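Local atomic coordinates of uncharacterized protein Atu2773 (Agrobacterium tumefaciens, PDB entry 2QV5), a protein that is of unknown function but belongs to the divergent polysaccharide deacetylase family, and so may act on the acyl groups of a carbohydrate. Residues A[16-21]-A[124-128]; A[57-63]-A[80-85]. One frame throughout, in Å; residues are numbered along the deposited sequence.

Contact 1: A[16-21]-A[124-128]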
ATOM      1  N   PRO A  16      -1.302  -6.899  13.538  1.00 11.59           N
ATOM      2  CA  PRO A  16      -1.980  -5.762  12.893  1.00 12.97           C
ATOM      3  C   PRO A  16      -2.650  -6.114  11.567  1.00 12.42           C
ATOM      4  O   PRO A  16      -3.772  -5.671  11.308  1.00 14.16           O
ATOM      5  CB  PRO A  16      -0.848  -4.762  12.667  1.00 11.31           C
ATOM      6  CG  PRO A  16       0.118  -5.045  13.761  1.00 14.16           C
ATOM      7  CD  PRO A  16       0.043  -6.533  14.027  1.00 11.22           C
ATOM      8  N   MET A  17      -2.002  -6.958  10.765  1.00 11.30           N
ATOM      9  CA  MET A  17      -2.559  -7.369   9.475  1.00 12.35           C
ATOM     10  C   MET A  17      -3.855  -8.209   9.565  1.00 12.80           C
ATOM     11  O   MET A  17      -4.571  -8.307   8.583  1.00 17.10           O
ATOM     12  CB  MET A  17      -1.501  -8.086   8.632  1.00 12.67           C
ATOM     13  CG  MET A  17      -1.008  -9.428   9.161  1.00 15.52           C
ATOM     14  SD  MET A  17       0.266 -10.074   8.025  1.00 15.87           S
ATOM     15  CE  MET A  17      -0.665 -10.351   6.580  1.00 11.28           C
ATOM     16  N   GLU A  18      -4.113  -8.812  10.735  1.00 11.39           N
ATOM     17  CA  GLU A  18      -5.379  -9.483  11.059  1.00 13.71           C
ATOM     18  C   GLU A  18      -6.353  -8.519  11.749  1.00 11.89           C
ATOM     19  O   GLU A  18      -7.533  -8.442  11.391  1.00 11.23           O
ATOM     20  CB  GLU A  18      -5.125 -10.690  11.976  1.00 13.55           C
ATOM     21  CG  GLU A  18      -4.342 -11.823  11.334  1.00 20.75           C
ATOM     22  CD  GLU A  18      -3.768 -12.827  12.347  1.00 20.74           C
ATOM     23  OE1 GLU A  18      -3.270 -12.400  13.417  1.00 19.49           O
ATOM     24  OE2 GLU A  18      -3.791 -14.044  12.050  1.00 19.57           O
ATOM     25  N   GLN A  19      -5.847  -7.785  12.734  1.00  9.74           N
ATOM     26  CA  GLN A  19      -6.666  -6.906  13.572  1.00 11.31           C
ATOM     27  C   GLN A  19      -7.381  -5.799  12.774  1.00 12.75           C
ATOM     28  O   GLN A  19      -8.540  -5.487  13.040  1.00 10.52           O
ATOM     29  CB  GLN A  19      -5.783  -6.304  14.673  1.00 13.52           C
ATOM     30  CG  GLN A  19      -6.552  -5.802  15.868  1.00 18.67           C
ATOM     31  CD  GLN A  19      -5.664  -5.229  16.959  1.00 24.88           C
ATOM     32  OE1 GLN A  19      -4.469  -5.535  17.037  1.00 29.77           O
ATOM     33  NE2 GLN A  19      -6.251  -4.389  17.816  1.00 22.85           N
ATOM     34  N   TYR A  20      -6.698  -5.243  11.779  1.00  8.30           N
ATOM     35  CA  TYR A  20      -7.217  -4.102  11.015  1.00  9.41           C
ATOM     36  C   TYR A  20      -7.578  -4.455   9.579  1.00 12.47           C
ATOM     37  O   TYR A  20      -7.776  -3.572   8.743  1.00 11.05           O
ATOM     38  CB  TYR A  20      -6.209  -2.947  11.052  1.00  6.11           C
ATOM     39  CG  TYR A  20      -5.780  -2.653  12.463  1.00  9.32           C
ATOM     40  CD1 TYR A  20      -6.709  -2.253  13.421  1.00 11.32           C
ATOM     41  CD2 TYR A  20      -4.444  -2.790  12.849  1.00 14.76           C
ATOM     42  CE1 TYR A  20      -6.324  -2.008  14.735  1.00  9.97           C
ATOM     43  CE2 TYR A  20      -4.047  -2.547  14.152  1.00 17.86           C
ATOM     44  CZ  TYR A  20      -4.987  -2.148  15.088  1.00 16.01           C
ATOM     45  OH  TYR A  20      -4.586  -1.894  16.375  1.00 19.92           O
ATOM     46  N   ALA A  21      -7.619  -5.752   9.294  1.00 12.83           N
ATOM     47  CA  ALA A  21      -8.079  -6.252   8.003  1.00 14.97           C
ATOM     48  C   ALA A  21      -9.547  -5.901   7.755  1.00 15.95           C
ATOM     49  O   ALA A  21     -10.373  -5.983   8.659  1.00 18.37           O
ATOM     50  CB  ALA A  21      -7.887  -7.753   7.947  1.00 16.75           C
ATOM     51  N   THR A 124      -2.297   4.982  12.965  1.00 11.73           N
ATOM     52  CA  THR A 124      -2.466   3.663  13.558  1.00 15.22           C
ATOM     53  C   THR A 124      -3.478   2.912  12.707  1.00 12.67           C
ATOM     54  O   THR A 124      -4.031   3.479  11.768  1.00 13.05           O
ATOM     55  CB  THR A 124      -2.879   3.740  15.055  1.00 15.23           C
ATOM     56  OG1 THR A 124      -3.002   2.416  15.600  1.00 22.24           O
ATOM     57  CG2 THR A 124      -4.187   4.482  15.232  1.00 18.00           C
ATOM     58  N   ASN A 125      -3.680   1.635  13.031  1.00 16.03           N
ATOM     59  CA  ASN A 125      -4.733   0.809  12.462  1.00 16.40           C
ATOM     60  C   ASN A 125      -4.548   0.484  10.985  1.00 12.16           C
ATOM     61  O   ASN A 125      -5.514   0.351  10.222  1.00 11.54           O
ATOM     62  CB  ASN A 125      -6.123   1.374  12.799  1.00 20.47           C
ATOM     63  CG  ASN A 125      -6.421   1.318  14.300  1.00 25.28           C
ATOM     64  OD1 ASN A 125      -5.518   1.403  15.144  1.00 32.75           O
ATOM     65  ND2 ASN A 125      -7.673   1.142  14.633  1.00 16.59           N
ATOM     66  N   TYR A 126      -3.281   0.353  10.598  1.00 10.56           N
ATOM     67  CA  TYR A 126      -2.919  -0.059   9.244  1.00  7.07           C
ATOM     68  C   TYR A 126      -2.438  -1.512   9.249  1.00  5.01           C
ATOM     69  O   TYR A 126      -1.940  -1.985  10.260  1.00  6.93           O
ATOM     70  CB  TYR A 126      -1.893   0.891   8.605  1.00  6.60           C
ATOM     71  CG  TYR A 126      -0.632   1.142   9.404  1.00 14.63           C
ATOM     72  CD1 TYR A 126       0.525   0.388   9.178  1.00 10.57           C
ATOM     73  CD2 TYR A 126      -0.583   2.149  10.360  1.00  7.62           C
ATOM     74  CE1 TYR A 126       1.687   0.630   9.907  1.00 12.25           C
ATOM     75  CE2 TYR A 126       0.561   2.395  11.092  1.00 11.70           C
ATOM     76  CZ  TYR A 126       1.693   1.632  10.854  1.00 10.96           C
ATOM     77  OH  TYR A 126       2.829   1.893  11.574  1.00 15.05           O
ATOM     78  N   THR A 127      -2.643  -2.217   8.133  1.00 10.61           N
ATOM     79  CA  THR A 127      -2.353  -3.650   8.061  1.00 11.09           C
ATOM     80  C   THR A 127      -0.957  -3.881   7.572  1.00  9.60           C
ATOM     81  O   THR A 127      -0.410  -4.963   7.733  1.00 10.70           O
ATOM     82  CB  THR A 127      -3.295  -4.415   7.097  1.00 10.89           C
ATOM     83  OG1 THR A 127      -3.373  -3.724   5.837  1.00 13.05           O
ATOM     84  CG2 THR A 127      -4.672  -4.562   7.700  1.00  9.24           C
ATOM     85  N   GLY A 128      -0.387  -2.879   6.918  1.00  9.38           N
ATOM     86  CA  GLY A 128       0.928  -3.075   6.377  1.00 10.38           C
ATOM     87  C   GLY A 128       1.512  -1.815   5.818  1.00 13.62           C
ATOM     88  O   GLY A 128       0.908  -0.740   5.915  1.00 10.80           O
TER
HETATM   89  O   HOH W   1      -6.456  -1.228   8.034  1.00 13.52           O
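Tyr20, just past the end of helix 16-19, lays its ring flat against Asn125 in the loop that leads to strand 128-131. Its CB starts beside the Asn125 carbonyl, 3.5 Å from Asn125 O. CG and CD2 come next, both over Asn125 CA, which sits 3.5 Å from the centroid of the Tyr20 ring and only 9° off its normal, a CH-pi contact over the face. On the other side of the ring CE1 lies under the carboxamide, 3.4 Å from Asn125 CG, and the amide plane is turned just 22° from the ring, so the two flat groups stack. At the tip, Tyr20 OH is 3.6 Å from Asn125 OD1. The opposite face is covered by CB of Gln19, which leaves the ring sandwiched. Within the loop, Thr124 OG1 donates to Asn125 OD1 at 2.8 Å and helps to hold the amide in its stacked orientation. The tyrosine takes this course because CG stands opposite its own carbonyl carbon (chi1 -50°), beside the backbone N.

Nearer the helix, Thr127 CG2 packs 3.4 Å from Tyr20 O, while Thr127 OG1 turns to Glu81. Met17 CB rests on Thr127 O before the rest of its chain leads away toward Pro179. A water donates to both Tyr20 O and Asn125 O, bridging the two backbones. The contact therefore joins the N-terminal segment to the 124-128 loop through dispersion and stacking, with this water supplying a polar link between main-chain carbonyls that could not bond to each other directly.

Contact 2: A[57-63]-A[80-85]; sequences VTLGFAA and HEILLQ
The His80 imidazole carries Leu59 CD1 over one face, 3.6 Å from the ring centroid, a CH-pi contact. At its edge, ND1 gives its hydrogen to Val57 O at 2.7 Å; the bond is nearly straight (167°), lies in the carbonyl plane and runs close to the ring plane, which helps to fix the rotation of the imidazole. The Phe61 ring has Leu59 O at its edge and meets Ile82 obliquely, with Phe61 CE1 against CG1 in one of two modelled conformers of Ile82. Trp71 and Ala75 of helix 68-78 pack against this side of the sheet, which Leu59, Phe61, Ile82 and Leu84 share.

Between the strands the backbone bonds follow the parallel pattern, Leu59 and Phe61 each both donating and accepting: Leu59 N to Glu81 O, Leu83 N to Leu59 O at 2.8 Å, Phe61 N to Leu83 O, and Gln85 N to Phe61 O. Ala63 N to Gln85 O is weak at 3.4 Å.

On the other side, Thr58 CG2 packs 3.9 Å from Leu83 CG. Gln85 CG lies opposite its own carbonyl carbon (chi1 -74°), and the extended chain passes over Gly60, which has no side chain there; its OE1 accepts from Gly38 N, spanning strand 58-62 to reach strand 30-39. With their directions 29° apart, strands 58-62 and 82-85 are the neighbouring parallel strands of a beta-alpha-beta unit whose crossover is helix 68-78, the repeating element of the curled parallel sheet, as in the distorted alpha/beta barrels of polysaccharide deacetylases.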
ATOM      1  N   VAL A  57     -11.938  -0.440  -1.330  1.00 11.14           N
ATOM      2  CA  VAL A  57     -10.682   0.080  -1.856  1.00 12.24           C
ATOM      3  C   VAL A  57      -9.743   0.373  -0.692  1.00  6.36           C
ATOM      4  O   VAL A  57     -10.084   1.111   0.247  1.00 14.15           O
ATOM      5  CB  VAL A  57     -10.924   1.329  -2.734  1.00 11.21           C
ATOM      6  CG1 VAL A  57      -9.601   1.949  -3.225  1.00 14.39           C
ATOM      7  CG2 VAL A  57     -11.805   0.968  -3.926  1.00 14.33           C
ATOM      8  N   THR A  58      -8.556  -0.216  -0.755  1.00 11.62           N
ATOM      9  CA  THR A  58      -7.524  -0.024   0.262  1.00  9.17           C
ATOM     10  C   THR A  58      -6.897   1.354   0.051  1.00  6.65           C
ATOM     11  O   THR A  58      -6.673   1.760  -1.086  1.00  8.64           O
ATOM     12  CB  THR A  58      -6.469  -1.143   0.158  1.00 14.14           C
ATOM     13  OG1 THR A  58      -7.117  -2.402   0.377  1.00  8.67           O
ATOM     14  CG2 THR A  58      -5.328  -0.966   1.172  1.00 11.14           C
ATOM     15  N   LEU A  59      -6.636   2.077   1.137  1.00  7.44           N
ATOM     16  CA  LEU A  59      -6.049   3.420   1.013  1.00 10.06           C
ATOM     17  C   LEU A  59      -4.619   3.493   1.543  1.00  9.26           C
ATOM     18  O   LEU A  59      -4.328   3.030   2.645  1.00 11.62           O
ATOM     19  CB  LEU A  59      -6.955   4.473   1.678  1.00 10.78           C
ATOM     20  CG  LEU A  59      -8.423   4.502   1.200  1.00  7.75           C
ATOM     21  CD1 LEU A  59      -9.227   5.499   2.019  1.00 11.73           C
ATOM     22  CD2 LEU A  59      -8.557   4.822  -0.271  1.00  8.24           C
ATOM     23  N   GLY A  60      -3.719   4.068   0.750  1.00 10.43           N
ATOM     24  CA  GLY A  60      -2.337   4.267   1.174  1.00 10.72           C
ATOM     25  C   GLY A  60      -2.148   5.679   1.694  1.00 10.80           C
ATOM     26  O   GLY A  60      -2.519   6.650   1.016  1.00 12.36           O
ATOM     27  N   PHE A  61      -1.606   5.791   2.905  1.00  7.26           N
ATOM     28  CA  PHE A  61      -1.419   7.095   3.549  1.00  9.53           C
ATOM     29  C   PHE A  61       0.038   7.506   3.423  1.00 15.28           C
ATOM     30  O   PHE A  61       0.929   6.725   3.729  1.00 18.53           O
ATOM     31  CB  PHE A  61      -1.834   7.031   5.027  1.00  9.24           C
ATOM     32  CG  PHE A  61      -3.301   7.198   5.233  1.00 18.69           C
ATOM     33  CD1 PHE A  61      -4.205   6.304   4.666  1.00 16.22           C
ATOM     34  CD2 PHE A  61      -3.787   8.267   5.958  1.00 21.86           C
ATOM     35  CE1 PHE A  61      -5.567   6.461   4.817  1.00 13.28           C
ATOM     36  CE2 PHE A  61      -5.148   8.426   6.122  1.00 22.07           C
ATOM     37  CZ  PHE A  61      -6.045   7.514   5.554  1.00 19.82           C
ATOM     38  N   ALA A  62       0.273   8.729   2.956  1.00 15.55           N
ATOM     39  CA  ALA A  62       1.632   9.216   2.771  1.00 16.61           C
ATOM     40  C   ALA A  62       2.186   9.625   4.118  1.00 18.26           C
ATOM     41  O   ALA A  62       1.559  10.399   4.841  1.00 13.80           O
ATOM     42  CB  ALA A  62       1.640  10.380   1.834  1.00 13.34           C
ATOM     43  N   ALA A  63       3.362   9.111   4.463  1.00 19.18           N
ATOM     44  CA  ALA A  63       3.941   9.383   5.788  1.00 23.01           C
ATOM     45  C   ALA A  63       4.252  10.875   5.963  1.00 25.56           C
ATOM     46  O   ALA A  63       4.074  11.420   7.042  1.00 21.29           O
ATOM     47  CB  ALA A  63       5.173   8.536   6.019  1.00 19.21           C
ATOM     48  N   HIS A  80     -12.612   1.334   5.269  1.00  8.62           N
ATOM     49  CA  HIS A  80     -11.431   1.030   4.445  1.00  9.04           C
ATOM     50  C   HIS A  80     -10.328   0.329   5.241  1.00 13.06           C
ATOM     51  O   HIS A  80     -10.092   0.673   6.407  1.00 11.28           O
ATOM     52  CB  HIS A  80     -10.804   2.294   3.858  1.00  7.68           C
ATOM     53  CG  HIS A  80     -11.697   3.059   2.941  1.00 13.03           C
ATOM     54  ND1 HIS A  80     -11.772   2.808   1.584  1.00 12.53           N
ATOM     55  CD2 HIS A  80     -12.527   4.100   3.179  1.00  7.86           C
ATOM     56  CE1 HIS A  80     -12.614   3.664   1.029  1.00 10.17           C
ATOM     57  NE2 HIS A  80     -13.093   4.453   1.976  1.00  6.18           N
ATOM     58  N   GLU A  81      -9.663  -0.639   4.601  1.00 14.13           N
ATOM     59  CA  GLU A  81      -8.332  -1.078   5.038  1.00 11.01           C
ATOM     60  C   GLU A  81      -7.318  -0.006   4.649  1.00  9.05           C
ATOM     61  O   GLU A  81      -7.427   0.620   3.596  1.00  9.46           O
ATOM     62  CB  GLU A  81      -7.939  -2.401   4.388  1.00 11.15           C
ATOM     63  CG  GLU A  81      -6.872  -3.160   5.156  1.00 17.42           C
ATOM     64  CD  GLU A  81      -6.570  -4.515   4.555  1.00 23.77           C
ATOM     65  OE1 GLU A  81      -7.476  -5.386   4.585  1.00 21.27           O
ATOM     66  OE2 GLU A  81      -5.422  -4.705   4.076  1.00 19.38           O
ATOM     67  N   ILE A  82      -6.328   0.215   5.506  1.00  9.09           N
ATOM     68  CA  ILE A  82      -5.341   1.287   5.330  0.50 12.96           C
ATOM     69  C   ILE A  82      -3.920   0.712   5.257  1.00 10.21           C
ATOM     70  O   ILE A  82      -3.613  -0.209   6.009  1.00 11.13           O
ATOM     71  CB  ILE A  82      -5.468   2.319   6.505  0.50 14.29           C
ATOM     72  CG1 ILE A  82      -6.477   3.421   6.175  0.50 17.76           C
ATOM     73  CG2 ILE A  82      -4.151   3.021   6.824  0.50 17.36           C
ATOM     74  CD1 ILE A  82      -7.910   3.040   6.253  0.50 21.43           C
ATOM     75  N   LEU A  83      -3.071   1.271   4.391  1.00  8.95           N
ATOM     76  CA  LEU A  83      -1.623   0.980   4.366  1.00  7.25           C
ATOM     77  C   LEU A  83      -0.830   2.262   4.617  1.00 16.22           C
ATOM     78  O   LEU A  83      -1.275   3.353   4.241  1.00 15.43           O
ATOM     79  CB  LEU A  83      -1.205   0.386   3.024  1.00  9.01           C
ATOM     80  CG  LEU A  83      -1.767  -0.986   2.642  1.00 16.11           C
ATOM     81  CD1 LEU A  83      -1.295  -1.411   1.285  1.00 12.12           C
ATOM     82  CD2 LEU A  83      -1.383  -2.044   3.661  1.00  8.71           C
ATOM     83  N   LEU A  84       0.336   2.131   5.251  1.00 12.39           N
ATOM     84  CA  LEU A  84       1.252   3.256   5.420  1.00 14.32           C
ATOM     85  C   LEU A  84       2.304   3.281   4.305  1.00  9.34           C
ATOM     86  O   LEU A  84       3.016   2.311   4.123  1.00 14.20           O
ATOM     87  CB  LEU A  84       1.966   3.146   6.767  1.00 13.09           C
ATOM     88  CG  LEU A  84       2.938   4.270   7.142  1.00 16.68           C
ATOM     89  CD1 LEU A  84       2.253   5.651   7.133  1.00 10.38           C
ATOM     90  CD2 LEU A  84       3.521   3.952   8.488  1.00 21.15           C
ATOM     91  N   GLN A  85       2.409   4.390   3.578  1.00 11.08           N
ATOM     92  CA  GLN A  85       3.453   4.516   2.545  1.00 15.71           C
ATOM     93  C   GLN A  85       4.752   5.068   3.118  1.00 15.41           C
ATOM     94  O   GLN A  85       4.778   6.179   3.650  1.00 19.57           O
ATOM     95  CB  GLN A  85       3.012   5.410   1.397  1.00 15.07           C
ATOM     96  CG  GLN A  85       2.008   4.802   0.478  1.00 21.36           C
ATOM     97  CD  GLN A  85       1.429   5.809  -0.503  1.00 29.83           C
ATOM     98  OE1 GLN A  85       0.702   6.719  -0.115  1.00 32.07           O
ATOM     99  NE2 GLN A  85       1.742   5.637  -1.782  1.00 34.54           N
TER

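Contacts 1 and 2 lie with centres about 10 Å apart and meet along strand 82-88, whose other neighbour in the sheet is strand 128-131. Thr127 OG1 probably hydrogen-bonds Glu81 OE2 at 2.9 Å, and Leu84 N probably bonds Gly128 O at 3.0 Å, so the end of the loop in contact 1 continues the sheet begun in contact 2. Packing adds Tyr126 CB against Ile82 O at 3.3 Å. Glu81 draws the ends together further: its carboxylate also accepts from the backbone N atoms of Arg22 and Ser245, while Met17 O is bonded by Ser245 OG. The N-terminal segment, the 124-128 loop and the C-terminal residues thus gather near the start of strand 82-88.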